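Local coordinates for endoglucanase (Clostridium thermocellum, PDB 2E4T), which probably hydrolyses internal linkages of cellulose and xyloglucan, this chain being the family 44 glycoside hydrolase part of a longer multidomain protein, at residues A18-I23 / E441-L446; G44-T49 / G61-H66. All coordinates share one frame; numbering follows the deposited sequence.

How the interactions relate
The two contacts are independent in space: their centres lie 43 Å apart, their nearest atoms about 22 Å apart, and they sit on opposite sides of the chain's centre. Interaction 1 links distant parts of the sequence within the mixed β-sheet domain, 18-23 from near the N-terminus with 441-446 from the C-terminal region. Along the chain, interaction 2 is nested inside the loop that interaction 1 closes; it joins 44-49, which directly follows strand 40-43 of the TIM barrel, to 61-66, between strands 58-59 and 67-69. Both lie away from the calcium and zinc sites. An arginine serves as donor in the first and an asparagine amide in the second.

Interaction 1: A18-I23 / E441-L446; sequences AERKPI and EDDSKL
Arg20 reaches the turn at Glu441 and the start of the next strand with the edge of its guanidinium group, the chain being extended from CG to NE. Its NH1 donates to the backbone O of Glu441 at 3.0 Å, but the bond is bent (141° at the hydrogen), and NH1 stands well above the carbonyl plane, off the directions in which the oxygen's lone pairs lie. NH2 lies on the Asp443 side, with OD2 of Asp443 3.9 Å from NH2 in the guanidinium plane, a long salt bridge. The planes are 68° apart and the side chains cross at about a right angle, which excludes a parallel two-oxygen pairing. This bridges the ends of two strands that are not neighbours in the nine-stranded mixed sheet: 8-22 and 442-452 are separated by 420-426 and 432-439, and the arginine side chain also touches Ile438 of the latter. Two waters fill in at the guanidinium edge. One takes a hydrogen bond from Arg20 NH1 (2.8 Å) and gives one to Glu441 OE1; the other accepts from Arg20 NH2 (3.0 Å) and from Asp443 N, and donates to Glu441 O. Stronger partners hold both charged groups from outside: Thr16 O accepts from Arg20 NE and Thr16 OG1 bonds Asp443 OD2, while Lys469 and Ser468 engage Asp443 OD1.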
loop_
_atom_site.group_PDB
_atom_site.type_symbol
_atom_site.label_atom_id
_atom_site.label_comp_id
_atom_site.label_asym_id
_atom_site.label_seq_id
_atom_site.Cartn_x
_atom_site.Cartn_y
_atom_site.Cartn_z
ATOM N N ALA A 18 4.553 -3.546 -27.351
ATOM C CA ALA A 18 4.093 -2.188 -27.199
ATOM C C ALA A 18 3.887 -1.847 -25.720
ATOM O O ALA A 18 3.435 -2.669 -24.898
ATOM C CB ALA A 18 2.785 -1.975 -27.921
ATOM N N GLU A 19 4.185 -0.583 -25.404
ATOM C CA GLU A 19 3.883 -0.025 -24.087
ATOM C C GLU A 19 4.590 -0.807 -22.982
ATOM O O GLU A 19 4.097 -0.839 -21.851
ATOM C CB GLU A 19 2.409 0.157 -23.825
ATOM C CG GLU A 19 1.791 1.036 -24.936
ATOM C CD GLU A 19 0.288 1.191 -24.855
ATOM O OE1 GLU A 19 -0.374 0.740 -23.898
ATOM O OE2 GLU A 19 -0.290 1.776 -25.794
ATOM N N ARG A 20 5.773 -1.329 -23.255
ATOM C CA ARG A 20 6.460 -2.104 -22.234
ATOM C C ARG A 20 6.902 -1.191 -21.096
ATOM O O ARG A 20 7.494 -0.134 -21.332
ATOM C CB ARG A 20 7.687 -2.832 -22.779
ATOM C CG ARG A 20 7.356 -3.944 -23.777
ATOM C CD ARG A 20 8.622 -4.733 -24.148
ATOM N NE ARG A 20 8.275 -5.865 -25.002
ATOM C CZ ARG A 20 9.114 -6.843 -25.280
ATOM N NH1 ARG A 20 10.366 -6.813 -24.904
ATOM N NH2 ARG A 20 8.637 -7.898 -25.986
ATOM N N LYS A 21 6.654 -1.641 -19.863
ATOM C CA LYS A 21 7.037 -0.855 -18.690
ATOM C C LYS A 21 7.203 -1.789 -17.527
ATOM O O LYS A 21 6.414 -2.721 -17.355
ATOM C CB LYS A 21 6.098 0.300 -18.436
ATOM C CG LYS A 21 4.736 -0.163 -18.330
ATOM C CD LYS A 21 3.787 0.926 -17.917
ATOM C CE LYS A 21 3.614 2.002 -18.975
ATOM N NZ LYS A 21 2.928 1.445 -20.202
ATOM N N PRO A 22 8.199 -1.553 -16.666
ATOM C CA PRO A 22 8.380 -2.450 -15.527
ATOM C C PRO A 22 7.192 -2.315 -14.542
ATOM O O PRO A 22 6.715 -1.210 -14.275
ATOM C CB PRO A 22 9.675 -1.963 -14.900
ATOM C CG PRO A 22 9.810 -0.541 -15.294
ATOM C CD PRO A 22 9.206 -0.467 -16.694
ATOM N N ILE A 23 6.812 -3.454 -13.983
ATOM C CA ILE A 23 5.867 -3.517 -12.862
ATOM C C ILE A 23 6.709 -3.611 -11.587
ATOM O O ILE A 23 7.524 -4.513 -11.424
ATOM C CB ILE A 23 4.963 -4.754 -12.968
ATOM C CG1 ILE A 23 4.093 -4.636 -14.221
ATOM C CG2 ILE A 23 4.111 -4.899 -11.697
ATOM C CD1 ILE A 23 3.301 -5.913 -14.542
ATOM N N GLU A 441 12.698 -8.634 -20.712
ATOM C CA GLU A 441 12.501 -8.186 -22.071
ATOM C C GLU A 441 12.020 -9.325 -22.996
ATOM O O GLU A 441 12.031 -9.161 -24.240
ATOM C CB GLU A 441 13.826 -7.597 -22.659
ATOM C CG GLU A 441 14.642 -6.841 -21.628
ATOM C CD GLU A 441 13.950 -5.691 -20.908
ATOM O OE1 GLU A 441 13.088 -5.012 -21.487
ATOM O OE2 GLU A 441 14.343 -5.417 -19.739
ATOM N N ASP A 442 11.653 -10.466 -22.414
ATOM C CA ASP A 442 11.473 -11.715 -23.154
ATOM C C ASP A 442 10.006 -12.090 -23.208
ATOM O O ASP A 442 9.406 -12.312 -22.148
ATOM C CB ASP A 442 12.277 -12.812 -22.436
ATOM C CG ASP A 442 12.487 -14.024 -23.344
ATOM O OD1 ASP A 442 11.579 -14.307 -24.167
ATOM O OD2 ASP A 442 13.529 -14.707 -23.264
ATOM N N ASP A 443 9.408 -12.130 -24.407
ATOM C CA ASP A 443 7.990 -12.468 -24.545
ATOM C C ASP A 443 7.752 -13.972 -24.759
ATOM O O ASP A 443 6.637 -14.381 -25.099
ATOM C CB ASP A 443 7.275 -11.596 -25.561
ATOM C CG ASP A 443 7.739 -11.774 -26.923
ATOM O OD1 ASP A 443 8.605 -12.625 -27.173
ATOM O OD2 ASP A 443 7.190 -11.043 -27.800
ATOM N N SER A 444 8.732 -14.824 -24.429
ATOM C CA SER A 444 8.521 -16.269 -24.622
ATOM C C SER A 444 7.336 -16.795 -23.812
ATOM O O SER A 444 6.655 -17.724 -24.256
ATOM C CB SER A 444 9.787 -17.017 -24.206
ATOM O OG SER A 444 10.853 -16.706 -25.054
ATOM N N LYS A 445 7.137 -16.274 -22.599
ATOM C CA LYS A 445 5.945 -16.602 -21.791
ATOM C C LYS A 445 5.169 -15.312 -21.592
ATOM O O LYS A 445 5.688 -14.305 -21.114
ATOM C CB LYS A 445 6.341 -17.202 -20.461
ATOM C CG LYS A 445 7.110 -18.499 -20.606
ATOM C CD LYS A 445 7.112 -19.316 -19.314
ATOM C CE LYS A 445 7.874 -20.658 -19.454
ATOM N NZ LYS A 445 8.067 -21.237 -18.084
ATOM N N LEU A 446 3.915 -15.382 -22.011
ATOM C CA LEU A 446 3.010 -14.227 -21.903
ATOM C C LEU A 446 1.970 -14.541 -20.837
ATOM O O LEU A 446 1.244 -15.541 -20.935
ATOM C CB LEU A 446 2.347 -13.968 -23.255
ATOM C CG LEU A 446 1.247 -12.919 -23.279
ATOM C CD1 LEU A 446 1.796 -11.521 -22.830
ATOM C CD2 LEU A 446 0.659 -12.813 -24.677
HETATM O O HOH W 1 12.029 -4.900 -23.824
HETATM O O HOH W 2 10.496 -10.175 -26.357
#

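Interaction 2: G44-T49 / G61-H66; sequences GGNRTT and GSDWLH
Asn46 puts its amide nitrogen against OD2 of the Asp63 carboxylate, and this pair makes up the direct contact between 44-49 and 61-66. ND2 of Asn46 donates to OD2 of Asp63 at 2.9 Å, and the hydrogen points almost straight at its acceptor (176°). The oxygen lies in the amide plane, so the N-H is used along its natural direction; at the acceptor, the donor comes to OD2 on its syn side, 33° out of the carboxylate plane. Only one oxygen is engaged, since OD1 of Asp63 stays 3.9 Å from ND2 of Asn46. The two side chains cross at about a right angle, and CB of Asn46 comes to 3.6 Å from OD2 of Asp63. The first torsion of Asn46 (chi1 -70°) sets CG beside the backbone N and opposite the carbonyl carbon, which carries the amide across to the other loop.

Each partner sits on a turn closed within its own segment. In the first, Thr48 grips the carbonyl O of Gly45 twice, through its N and, at 2.8 Å, through its side-chain OG1. In the second the bonds are backbone alone: Gly61 O accepts from Trp64 N and, from the opposite face of its plane, from His66 N. Beyond the pair, Asn46 O takes a bond from His194 NE2, and Arg47 NH1 is engaged by Asp69 and Ser58.

The contact ties the loop after barrel strand 40-43 to the loop between strands 58-59 and 67-69. Loops after the C-terminal ends of the strands are a feature of TIM barrels, and in glycoside hydrolases of this fold the active site lies at that end, though nothing marks this surface pair as part of it.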
loop_
_atom_site.group_PDB
_atom_site.type_symbol
_atom_site.label_atom_id
_atom_site.label_comp_id
_atom_site.label_asym_id
_atom_site.label_seq_id
_atom_site.Cartn_x
_atom_site.Cartn_y
_atom_site.Cartn_z
ATOM N N GLY A 44 3.025 -0.335 10.254
ATOM C CA GLY A 44 2.449 0.990 10.190
ATOM C C GLY A 44 1.064 0.982 10.784
ATOM O O GLY A 44 0.608 0.002 11.376
ATOM N N GLY A 45 0.356 2.111 10.610
ATOM C CA GLY A 45 -0.952 2.274 11.172
ATOM C C GLY A 45 -0.917 2.886 12.578
ATOM O O GLY A 45 0.146 3.268 13.090
ATOM N N ASN A 46 -2.103 2.999 13.178
ATOM C CA ASN A 46 -2.258 3.860 14.358
ATOM C C ASN A 46 -1.302 3.479 15.495
ATOM O O ASN A 46 -0.784 4.392 16.179
ATOM C CB ASN A 46 -3.686 3.758 14.884
ATOM C CG ASN A 46 -4.679 4.401 13.960
ATOM O OD1 ASN A 46 -4.301 5.170 13.052
ATOM N ND2 ASN A 46 -5.986 4.172 14.218
ATOM N N ARG A 47 -1.062 2.189 15.740
ATOM C CA ARG A 47 -0.258 1.804 16.886
ATOM C C ARG A 47 1.188 2.228 16.721
ATOM O O ARG A 47 1.944 2.227 17.742
ATOM C CB ARG A 47 -0.293 0.304 17.111
ATOM C CG ARG A 47 -1.405 -0.163 18.018
ATOM C CD ARG A 47 -1.015 0.090 19.476
ATOM N NE ARG A 47 -2.073 -0.384 20.367
ATOM C CZ ARG A 47 -1.849 -0.571 21.672
ATOM N NH1 ARG A 47 -0.677 -0.258 22.231
ATOM N NH2 ARG A 47 -2.841 -1.060 22.446
ATOM N N THR A 48 1.650 2.538 15.515
ATOM C CA THR A 48 3.052 2.835 15.336
ATOM C C THR A 48 3.446 4.286 15.688
ATOM O O THR A 48 4.620 4.544 15.897
ATOM C CB THR A 48 3.542 2.461 13.924
ATOM O OG1 THR A 48 2.936 3.288 12.943
ATOM C CG2 THR A 48 3.298 0.980 13.652
ATOM N N THR A 49 2.459 5.184 15.835
ATOM C CA THR A 49 2.802 6.580 16.113
ATOM C C THR A 49 3.540 6.755 17.446
ATOM O O THR A 49 4.502 7.504 17.547
ATOM C CB THR A 49 1.513 7.422 16.072
ATOM O OG1 THR A 49 1.009 7.417 14.741
ATOM C CG2 THR A 49 1.776 8.857 16.574
ATOM N N GLY A 61 -4.154 5.011 21.560
ATOM C CA GLY A 61 -4.921 6.215 21.200
ATOM C C GLY A 61 -6.409 5.942 21.312
ATOM O O GLY A 61 -6.890 5.171 22.171
ATOM N N SER A 62 -7.148 6.547 20.400
ATOM C CA SER A 62 -8.581 6.396 20.347
ATOM C C SER A 62 -9.067 4.981 20.070
ATOM O O SER A 62 -10.259 4.669 20.248
ATOM C CB SER A 62 -9.144 7.355 19.326
ATOM O OG SER A 62 -8.636 7.041 17.996
ATOM N N ASP A 63 -8.185 4.085 19.592
ATOM C CA ASP A 63 -8.612 2.700 19.351
ATOM C C ASP A 63 -8.883 1.969 20.692
ATOM O O ASP A 63 -9.644 0.995 20.679
ATOM C CB ASP A 63 -7.634 1.956 18.499
ATOM C CG ASP A 63 -7.639 2.414 17.033
ATOM O OD1 ASP A 63 -8.724 2.753 16.530
ATOM O OD2 ASP A 63 -6.620 2.293 16.379
ATOM N N TRP A 64 -8.233 2.348 21.798
ATOM C CA TRP A 64 -8.580 1.726 23.084
ATOM C C TRP A 64 -8.111 2.608 24.263
ATOM O O TRP A 64 -7.069 2.361 24.869
ATOM C CB TRP A 64 -8.055 0.307 23.245
ATOM C CG TRP A 64 -8.749 -0.347 24.452
ATOM C CD1 TRP A 64 -8.302 -0.358 25.753
ATOM C CD2 TRP A 64 -9.978 -1.053 24.464
ATOM N NE1 TRP A 64 -9.170 -1.055 26.559
ATOM C CE2 TRP A 64 -10.201 -1.491 25.795
ATOM C CE3 TRP A 64 -10.902 -1.371 23.493
ATOM C CZ2 TRP A 64 -11.327 -2.247 26.179
ATOM C CZ3 TRP A 64 -12.049 -2.104 23.899
ATOM C CH2 TRP A 64 -12.225 -2.523 25.201
ATOM N N LEU A 65 -8.884 3.626 24.563
ATOM C CA LEU A 65 -8.818 4.368 25.861
ATOM C C LEU A 65 -7.426 4.964 26.113
ATOM O O LEU A 65 -7.030 5.182 27.272
ATOM C CB LEU A 65 -9.247 3.437 27.006
ATOM C CG LEU A 65 -10.648 2.822 26.851
ATOM C CD1 LEU A 65 -10.946 1.904 28.010
ATOM C CD2 LEU A 65 -11.723 3.865 26.665
ATOM N N HIS A 66 -6.685 5.241 25.046
ATOM C CA HIS A 66 -5.366 5.849 25.197
ATOM C C HIS A 66 -4.466 4.991 26.083
ATOM O O HIS A 66 -3.591 5.504 26.811
ATOM C CB HIS A 66 -5.416 7.301 25.667
ATOM C CG HIS A 66 -6.440 8.056 24.918
ATOM N ND1 HIS A 66 -6.218 8.521 23.628
ATOM C CD2 HIS A 66 -7.719 8.382 25.270
ATOM C CE1 HIS A 66 -7.361 9.062 23.224
ATOM N NE2 HIS A 66 -8.272 9.006 24.194
#